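Gliding motility protein MglB (Myxococcus xanthus, PDB 6IZW) probably acts as a molecular adaptor of the Roadblock/LC7 family in gliding motility, and may contribute to guanine-nucleotide exchange. Local coordinates at residues 32-38 with 55-60; 12-16 with 40-44; 62-66 with 77-83. The protein carries 1 engineered substitution. All coordinates share one frame; numbering follows the deposited sequence.

Contact 1. Residues 32-38 with 55-60. With SO4 (sulfate ion), chain H.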
loop_
_atom_site.group_PDB
_atom_site.type_symbol
_atom_site.label_atom_id
_atom_site.label_comp_id
_atom_site.label_asym_id
_atom_site.label_seq_id
_atom_site.Cartn_x
_atom_site.Cartn_y
_atom_site.Cartn_z
ATOM N N PHE B 32 -9.506 11.237 -9.742
ATOM C CA PHE B 32 -8.345 11.756 -9.031
ATOM C C PHE B 32 -7.070 11.166 -9.607
ATOM O O PHE B 32 -7.092 10.171 -10.336
ATOM C CB PHE B 32 -8.426 11.507 -7.513
ATOM C CG PHE B 32 -8.448 10.061 -7.119
ATOM C CD1 PHE B 32 -7.267 9.366 -6.905
ATOM C CD2 PHE B 32 -9.654 9.403 -6.931
ATOM C CE1 PHE B 32 -7.287 8.023 -6.531
ATOM C CE2 PHE B 32 -9.690 8.064 -6.559
ATOM C CZ PHE B 32 -8.509 7.369 -6.354
ATOM N N LEU B 33 -5.957 11.816 -9.265
ATOM C CA LEU B 33 -4.634 11.485 -9.760
ATOM C C LEU B 33 -3.724 11.243 -8.563
ATOM O O LEU B 33 -3.694 12.057 -7.636
ATOM C CB LEU B 33 -4.096 12.618 -10.637
ATOM C CG LEU B 33 -2.899 12.268 -11.513
ATOM C CD1 LEU B 33 -3.356 11.344 -12.631
ATOM C CD2 LEU B 33 -2.180 13.514 -12.069
ATOM N N VAL B 34 -2.989 10.125 -8.572
ATOM C CA VAL B 34 -2.194 9.702 -7.422
ATOM C C VAL B 34 -0.824 9.240 -7.896
ATOM O O VAL B 34 -0.705 8.514 -8.888
ATOM C CB VAL B 34 -2.893 8.587 -6.612
ATOM C CG1 VAL B 34 -3.260 7.413 -7.493
ATOM C CG2 VAL B 34 -2.002 8.114 -5.471
ATOM N N ASP B 35 0.211 9.681 -7.195
ATOM C CA ASP B 35 1.549 9.151 -7.395
ATOM C C ASP B 35 1.614 7.689 -6.950
ATOM O O ASP B 35 0.846 7.236 -6.096
ATOM C CB ASP B 35 2.554 9.995 -6.602
ATOM C CG ASP B 35 3.985 9.728 -7.001
ATOM O OD1 ASP B 35 4.491 8.604 -6.766
ATOM O OD2 ASP B 35 4.614 10.660 -7.548
ATOM N N LYS B 36 2.562 6.953 -7.525
ATOM C CA LYS B 36 2.729 5.559 -7.148
ATOM C C LYS B 36 3.067 5.410 -5.666
ATOM O O LYS B 36 2.648 4.435 -5.026
ATOM C CB LYS B 36 3.805 4.911 -8.020
ATOM C CG LYS B 36 3.241 4.245 -9.278
ATOM C CD LYS B 36 4.323 3.511 -10.052
ATOM C CE LYS B 36 3.818 3.135 -11.447
ATOM N NZ LYS B 36 4.787 2.275 -12.168
ATOM N N ASN B 37 3.796 6.368 -5.095
ATOM C CA ASN B 37 4.201 6.247 -3.706
ATOM C C ASN B 37 3.064 6.542 -2.743
ATOM O O ASN B 37 3.276 6.456 -1.533
ATOM C CB ASN B 37 5.403 7.158 -3.411
ATOM C CG ASN B 37 5.098 8.654 -3.596
ATOM O OD1 ASN B 37 3.969 9.127 -3.396
ATOM N ND2 ASN B 37 6.124 9.405 -3.969
ATOM N N GLY B 38 1.881 6.896 -3.250
ATOM C CA GLY B 38 0.710 7.151 -2.435
ATOM C C GLY B 38 0.262 8.598 -2.408
ATOM O O GLY B 38 -0.837 8.876 -1.909
ATOM N N LEU B 55 -8.454 7.115 -0.403
ATOM C CA LEU B 55 -8.580 6.525 -1.734
ATOM C C LEU B 55 -7.232 6.474 -2.439
ATOM O O LEU B 55 -6.838 5.434 -2.978
ATOM C CB LEU B 55 -9.585 7.329 -2.555
ATOM C CG LEU B 55 -10.691 6.645 -3.354
ATOM C CD1 LEU B 55 -11.366 5.510 -2.583
ATOM C CD2 LEU B 55 -11.709 7.714 -3.718
ATOM N N ALA B 56 -6.498 7.589 -2.418
ATOM C CA ALA B 56 -5.185 7.632 -3.051
ATOM C C ALA B 56 -4.233 6.604 -2.455
ATOM O O ALA B 56 -3.377 6.059 -3.165
ATOM C CB ALA B 56 -4.588 9.032 -2.915
ATOM N N SER B 57 -4.347 6.343 -1.151
ATOM C CA SER B 57 -3.388 5.467 -0.485
ATOM C C SER B 57 -3.670 4.001 -0.805
ATOM O O SER B 57 -2.745 3.222 -1.044
ATOM C CB SER B 57 -3.431 5.714 1.029
ATOM O OG SER B 57 -2.447 4.956 1.698
ATOM N N LEU B 58 -4.948 3.622 -0.799
ATOM C CA LEU B 58 -5.342 2.282 -1.199
ATOM C C LEU B 58 -5.062 2.051 -2.679
ATOM O O LEU B 58 -4.619 0.964 -3.076
ATOM C CB LEU B 58 -6.821 2.081 -0.893
ATOM C CG LEU B 58 -7.204 2.166 0.576
ATOM C CD1 LEU B 58 -8.699 2.429 0.702
ATOM C CD2 LEU B 58 -6.814 0.872 1.303
ATOM N N THR B 59 -5.294 3.073 -3.502
ATOM C CA THR B 59 -5.049 2.940 -4.928
ATOM C C THR B 59 -3.590 2.631 -5.187
ATOM O O THR B 59 -3.264 1.674 -5.896
ATOM C CB THR B 59 -5.478 4.216 -5.655
ATOM O OG1 THR B 59 -6.911 4.302 -5.653
ATOM C CG2 THR B 59 -4.967 4.225 -7.091
ATOM N N ALA B 60 -2.686 3.416 -4.602
ATOM C CA ALA B 60 -1.275 3.192 -4.872
ATOM C C ALA B 60 -0.804 1.880 -4.273
ATOM O O ALA B 60 0.123 1.254 -4.801
ATOM C CB ALA B 60 -0.438 4.355 -4.347
HETATM S S SO4 H . 9.871 8.960 -5.865
HETATM O O1 SO4 H . 9.366 9.853 -4.832
HETATM O O2 SO4 H . 9.410 9.488 -7.152
HETATM O O3 SO4 H . 9.384 7.611 -5.659
HETATM O O4 SO4 H . 11.340 8.970 -5.764
HETATM O O HOH W 1 1.649 2.308 -6.734
#
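Leu55 O takes two donors from Thr59, one helical turn on. One is the backbone bond from Thr59 N. The other comes from above the carbonyl plane, with Thr59 OG1 2.9 Å from Leu55 O. The hydroxyl oxygen also lies at the edge of the Phe32 ring, Thr59 OG1 being 3.5 Å from Phe32 CZ. Phe32 CG sits between its own N and carbonyl carbon (chi1 63°), which carries the ring toward the helix. There Phe32 CE2 meets Leu55 CD2 at 3.5 Å, the side chains crossing near a right angle. With an alanine in place of Phe32, a gap would probably open beside Leu55 and Thr59 would lose the ring edge. This is one face of the Roadblock/LC7 sheet, packed under helix 52-72. Val34 straddles the helix surface: CG1 touches Thr59 CG2 at 3.6 Å, and CG2 touches Ala56 CB at 3.8 Å. The strand then leaves through a type I turn, Asp35 to Gly38. Asp35 OD1 accepts from Asn37 N at 2.9 Å, an Asx turn. Ala60 CB fits under the turn, 3.6 Å from Gly38 CA. A water donates to both Lys36 O and Ala60 O.

Contact 2. Residues 12-16 with 40-44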
loop_
_atom_site.group_PDB
_atom_site.type_symbol
_atom_site.label_atom_id
_atom_site.label_comp_id
_atom_site.label_asym_id
_atom_site.label_seq_id
_atom_site.Cartn_x
_atom_site.Cartn_y
_atom_site.Cartn_z
ATOM N N PHE B 12 0.288 22.763 -11.919
ATOM C CA PHE B 12 -0.826 22.291 -11.103
ATOM C C PHE B 12 -2.152 22.684 -11.725
ATOM O O PHE B 12 -3.096 21.887 -11.756
ATOM C CB PHE B 12 -0.728 22.842 -9.676
ATOM C CG PHE B 12 -1.743 22.253 -8.719
ATOM C CD1 PHE B 12 -1.938 20.880 -8.643
ATOM C CD2 PHE B 12 -2.492 23.075 -7.885
ATOM C CE1 PHE B 12 -2.868 20.342 -7.760
ATOM C CE2 PHE B 12 -3.423 22.539 -6.996
ATOM C CZ PHE B 12 -3.613 21.173 -6.936
ATOM N N THR B 13 -2.229 23.909 -12.237
ATOM C CA THR B 13 -3.485 24.443 -12.745
ATOM C C THR B 13 -3.957 23.680 -13.978
ATOM O O THR B 13 -5.157 23.424 -14.134
ATOM C CB THR B 13 -3.293 25.923 -13.047
ATOM O OG1 THR B 13 -1.990 26.103 -13.616
ATOM C CG2 THR B 13 -3.376 26.731 -11.758
ATOM N N LYS B 14 -3.026 23.295 -14.857
ATOM C CA LYS B 14 -3.396 22.507 -16.030
ATOM C C LYS B 14 -3.858 21.109 -15.638
ATOM O O LYS B 14 -4.839 20.593 -16.189
ATOM C CB LYS B 14 -2.221 22.401 -17.004
ATOM C CG LYS B 14 -1.328 23.626 -17.114
ATOM C CD LYS B 14 -0.105 23.329 -17.989
ATOM C CE LYS B 14 0.372 24.578 -18.730
ATOM N NZ LYS B 14 1.144 24.264 -19.970
ATOM N N ILE B 15 -3.152 20.474 -14.697
ATOM C CA ILE B 15 -3.501 19.118 -14.285
ATOM C C ILE B 15 -4.919 19.078 -13.738
ATOM O O ILE B 15 -5.709 18.193 -14.087
ATOM C CB ILE B 15 -2.474 18.593 -13.264
ATOM C CG1 ILE B 15 -1.188 18.157 -13.973
ATOM C CG2 ILE B 15 -3.042 17.435 -12.485
ATOM C CD1 ILE B 15 -0.027 17.901 -13.022
ATOM N N ASN B 16 -5.278 20.053 -12.900
ATOM C CA ASN B 16 -6.643 20.117 -12.381
ATOM C C ASN B 16 -7.660 20.285 -13.506
ATOM O O ASN B 16 -8.779 19.764 -13.424
ATOM C CB ASN B 16 -6.774 21.259 -11.372
ATOM C CG ASN B 16 -5.666 21.253 -10.335
ATOM O OD1 ASN B 16 -5.179 22.304 -9.927
ATOM N ND2 ASN B 16 -5.255 20.064 -9.912
ATOM N N LEU B 40 -1.425 11.910 -3.183
ATOM C CA LEU B 40 -2.519 12.453 -3.979
ATOM C C LEU B 40 -2.088 13.755 -4.649
ATOM O O LEU B 40 -1.641 14.689 -3.974
ATOM C CB LEU B 40 -3.739 12.694 -3.092
ATOM C CG LEU B 40 -4.918 13.438 -3.725
ATOM C CD1 LEU B 40 -5.448 12.656 -4.912
ATOM C CD2 LEU B 40 -6.037 13.670 -2.712
ATOM N N ILE B 41 -2.216 13.825 -5.972
ATOM C CA ILE B 41 -1.803 15.003 -6.725
ATOM C C ILE B 41 -2.991 15.882 -7.098
ATOM O O ILE B 41 -2.921 17.104 -6.966
ATOM C CB ILE B 41 -0.990 14.599 -7.971
ATOM C CG1 ILE B 41 0.228 13.786 -7.555
ATOM C CG2 ILE B 41 -0.539 15.831 -8.721
ATOM C CD1 ILE B 41 0.821 12.951 -8.674
ATOM N N SER B 42 -4.099 15.294 -7.549
ATOM C CA SER B 42 -5.289 16.084 -7.860
ATOM C C SER B 42 -6.529 15.201 -7.817
ATOM O O SER B 42 -6.459 13.994 -8.056
ATOM C CB SER B 42 -5.188 16.746 -9.235
ATOM O OG SER B 42 -3.855 17.142 -9.508
ATOM N N SER B 43 -7.666 15.825 -7.526
ATOM C CA SER B 43 -8.955 15.156 -7.571
ATOM C C SER B 43 -9.935 16.007 -8.378
ATOM O O SER B 43 -9.605 17.103 -8.849
ATOM C CB SER B 43 -9.481 14.881 -6.159
ATOM O OG SER B 43 -10.357 15.902 -5.731
ATOM N N ALA B 44 -11.155 15.489 -8.531
ATOM C CA ALA B 44 -12.194 16.132 -9.328
ATOM C C ALA B 44 -13.530 15.426 -9.143
ATOM O O ALA B 44 -13.615 14.204 -9.287
ATOM C CB ALA B 44 -11.811 16.137 -10.809
#
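Phe12, Ile15 and Asn16 reach from one side of helix 9-25 toward Ser42. Ser42 CB is directed toward the helix, and Ser42 OG is the place where the three side chains converge. Ile15 comes closest, through its CG2 branch. That methyl stands opposite the backbone N (chi1 -78° for the CG1 branch) and lies 3.1 Å from Ser42 OG. Ile15 also packs on Leu33, Met7 and residues of helix 111-130. Asn16 comes alongside with its amide. Asn16 ND2 is 3.3 Å from Ser42 OG, but the angle is too poor for a hydrogen bond. The same nitrogen rests 3.4 Å from Ser42 CB. The orientation of this amide is doubtful, because it leaves Asn16 OD1 only 2.8 Å from Phe12 O, and both are acceptors.

Phe12 is turned differently. Its CG trans to N (chi1 -172°) swings the ring across to the strand, and one corner does the touching. Phe12 CE1 meets Ile41 O at 3.3 Å, with the oxygen at the ring edge and near its plane. From within the helix, the Asn16 amide lies over one face of the ring.

The strand is irregular at this point. Ile41 and Ser42 both face Leu33 of the neighbouring strand, which is a classic beta bulge. The helix and strand axes cross at -43° and approach to 8.9 Å. Helix 9-25 thus lies against the outer strand of the chain's antiparallel sheet, as a flanking helix does in the Roadblock/LC7 fold.

Contact 3. Residues 62-66 with 77-83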
loop_
_atom_site.group_PDB
_atom_site.type_symbol
_atom_site.label_atom_id
_atom_site.label_comp_id
_atom_site.label_asym_id
_atom_site.label_seq_id
_atom_site.Cartn_x
_atom_site.Cartn_y
_atom_site.Cartn_z
ATOM N N ASN B 62 -2.814 -0.865 -4.052
ATOM C CA ASN B 62 -3.323 -1.826 -5.024
ATOM C C ASN B 62 -2.413 -1.903 -6.249
ATOM O O ASN B 62 -1.941 -2.986 -6.617
ATOM C CB ASN B 62 -4.753 -1.445 -5.415
ATOM C CG ASN B 62 -5.272 -2.230 -6.602
ATOM O OD1 ASN B 62 -4.743 -3.278 -6.954
ATOM N ND2 ASN B 62 -6.314 -1.719 -7.232
ATOM N N VAL B 63 -2.130 -0.758 -6.874
ATOM C CA VAL B 63 -1.334 -0.752 -8.101
ATOM C C VAL B 63 0.051 -1.322 -7.844
ATOM O O VAL B 63 0.589 -2.066 -8.671
ATOM C CB VAL B 63 -1.258 0.671 -8.692
ATOM C CG1 VAL B 63 -0.073 0.798 -9.666
ATOM C CG2 VAL B 63 -2.578 1.032 -9.366
ATOM N N ALA B 64 0.647 -0.998 -6.689
ATOM C CA ALA B 64 1.970 -1.534 -6.376
ATOM C C ALA B 64 1.933 -3.048 -6.177
ATOM O O ALA B 64 2.900 -3.746 -6.518
ATOM C CB ALA B 64 2.540 -0.846 -5.137
ATOM N N ALA B 65 0.848 -3.574 -5.594
ATOM C CA ALA B 65 0.755 -5.022 -5.425
ATOM C C ALA B 65 0.574 -5.712 -6.773
ATOM O O ALA B 65 1.181 -6.758 -7.027
ATOM C CB ALA B 65 -0.385 -5.386 -4.469
HETATM N N MSE B 66 -0.238 -5.136 -7.649
HETATM C CA MSE B 66 -0.371 -5.650 -9.009
HETATM C C MSE B 66 0.937 -5.533 -9.753
HETATM O O MSE B 66 1.276 -6.413 -10.543
HETATM C CB MSE B 66 -1.463 -4.918 -9.778
HETATM C CG MSE B 66 -2.861 -5.370 -9.397
HETATM SE SE MSE B 66 -3.032 -7.329 -9.292
HETATM C CE MSE B 66 -2.370 -7.782 -11.071
ATOM N N GLU B 77 4.004 -3.946 -15.957
ATOM C CA GLU B 77 2.900 -3.420 -15.162
ATOM C C GLU B 77 1.645 -3.345 -16.020
ATOM O O GLU B 77 1.664 -2.775 -17.115
ATOM C CB GLU B 77 3.263 -2.042 -14.594
ATOM C CG GLU B 77 2.363 -1.544 -13.442
ATOM C CD GLU B 77 3.149 -0.950 -12.249
ATOM O OE1 GLU B 77 4.387 -0.768 -12.356
ATOM O OE2 GLU B 77 2.522 -0.660 -11.200
ATOM N N PHE B 78 0.575 -3.973 -15.553
ATOM C CA PHE B 78 -0.671 -3.952 -16.302
ATOM C C PHE B 78 -1.088 -2.507 -16.524
ATOM O O PHE B 78 -1.310 -1.778 -15.546
ATOM C CB PHE B 78 -1.766 -4.727 -15.574
ATOM C CG PHE B 78 -1.445 -6.183 -15.390
ATOM C CD1 PHE B 78 -1.537 -7.067 -16.451
ATOM C CD2 PHE B 78 -1.027 -6.667 -14.164
ATOM C CE1 PHE B 78 -1.236 -8.413 -16.291
ATOM C CE2 PHE B 78 -0.724 -8.010 -14.000
ATOM C CZ PHE B 78 -0.832 -8.882 -15.066
ATOM N N PRO B 79 -1.184 -2.047 -17.776
ATOM C CA PRO B 79 -1.391 -0.611 -18.022
ATOM C C PRO B 79 -2.632 -0.054 -17.368
ATOM O O PRO B 79 -2.689 1.155 -17.120
ATOM C CB PRO B 79 -1.491 -0.531 -19.551
ATOM C CG PRO B 79 -1.969 -1.879 -19.959
ATOM C CD PRO B 79 -1.281 -2.834 -19.015
ATOM N N ASN B 80 -3.631 -0.879 -17.079
ATOM C CA ASN B 80 -4.813 -0.379 -16.394
ATOM C C ASN B 80 -5.475 -1.536 -15.656
ATOM O O ASN B 80 -4.998 -2.673 -15.676
ATOM C CB ASN B 80 -5.768 0.335 -17.367
ATOM C CG ASN B 80 -5.907 -0.368 -18.701
ATOM O OD1 ASN B 80 -6.764 -1.233 -18.868
ATOM N ND2 ASN B 80 -5.086 0.028 -19.674
ATOM N N GLN B 81 -6.552 -1.214 -14.948
ATOM C CA GLN B 81 -7.305 -2.183 -14.168
ATOM C C GLN B 81 -8.760 -1.757 -14.226
ATOM O O GLN B 81 -9.067 -0.560 -14.262
ATOM C CB GLN B 81 -6.851 -2.253 -12.702
ATOM C CG GLN B 81 -5.339 -2.252 -12.479
ATOM C CD GLN B 81 -4.938 -2.701 -11.081
ATOM O OE1 GLN B 81 -5.794 -3.005 -10.242
ATOM N NE2 GLN B 81 -3.636 -2.654 -10.797
ATOM N N PHE B 82 -9.652 -2.736 -14.255
ATOM C CA PHE B 82 -11.074 -2.453 -14.264
ATOM C C PHE B 82 -11.737 -3.247 -13.153
ATOM O O PHE B 82 -11.328 -4.370 -12.839
ATOM C CB PHE B 82 -11.718 -2.780 -15.617
ATOM C CG PHE B 82 -13.213 -2.694 -15.599
ATOM C CD1 PHE B 82 -13.842 -1.467 -15.431
ATOM C CD2 PHE B 82 -13.994 -3.836 -15.717
ATOM C CE1 PHE B 82 -15.221 -1.377 -15.396
ATOM C CE2 PHE B 82 -15.375 -3.752 -15.684
ATOM C CZ PHE B 82 -15.989 -2.523 -15.527
ATOM N N HIS B 83 -12.761 -2.640 -12.556
ATOM C CA HIS B 83 -13.458 -3.235 -11.423
ATOM C C HIS B 83 -14.917 -2.795 -11.516
ATOM O O HIS B 83 -15.258 -1.670 -11.132
ATOM C CB HIS B 83 -12.813 -2.813 -10.107
ATOM C CG HIS B 83 -11.349 -3.135 -10.020
ATOM N ND1 HIS B 83 -10.880 -4.386 -9.683
ATOM C CD2 HIS B 83 -10.253 -2.374 -10.254
ATOM C CE1 HIS B 83 -9.558 -4.379 -9.700
ATOM N NE2 HIS B 83 -9.152 -3.170 -10.043
#
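Met66, present as selenomethionine, meets two residues of segment 77-83 along its length. It starts at CB, which lies 3.3 Å from Gln81 NE2. The next carbon, Met66 CG, is just as near, 3.2 Å from Gln81 NE2. The amide nitrogen thus rests against two methylene carbons. The chain bends about CB-CG (chi2 -45°) and again about CG-SE, which turns the end away from the amide. The terminal methyl reaches the Phe78 ring obliquely, Met66 CE 3.4 Å from Phe78 CE2. One side chain therefore joins Gln81 of strand 80-83 to Phe78 in the loop before it.

The oxygen end of the same Gln81 amide faces the other way. Asn62 ND2 gives Gln81 OE1 a weak hydrogen bond of 3.3 Å, and the two amide planes are turned 75° apart. His83 NE2 adds a second weak bond, 3.4 Å to Gln81 OE1, with the oxygen at the ring edge and in its plane. Further along the helix, Val63 CG1 packs on Glu77 OE2 at 3.3 Å, their side chains crossing at about a right angle. The other carboxylate oxygen, Glu77 OE1, forms a salt bridge with Lys36.

The second subunit closes over this region: Met66 of that copy packs on Asn62, Gln81 packs on His83 of the second subunit, and His83 on its Gln81. Asn62, Gln81 and His83 are buried, yet the bonds to Gln81 OE1 are both long. Two donors probably set the rotation of the amide more than they add strength, and the weak His83 bond is consistent with a proton on NE2.

How the contacts relate
Contacts 1 and 2 lie on opposite faces of one sheet. Their centres are 13 Å apart, and neighbouring strands 28-35 and 40-45 join them, with Leu33 O 2.8 Å from Ile41 N in a probable hydrogen bond. Alternating residues sort the faces: Phe32 and Val34 meet helix 52-72, while Leu33 packs on Ile15. Contacts 1 and 3 share helix 52-72, with centres 12 Å apart. A salt bridge links them, Lys36 NZ to Glu77 OE1 at 3.1 Å. Both also touch the second subunit. Contact 2 is remote from contact 3, with centres 21 Å apart and nearest atoms about 12 Å. A chain of another protein reaches residues of all three.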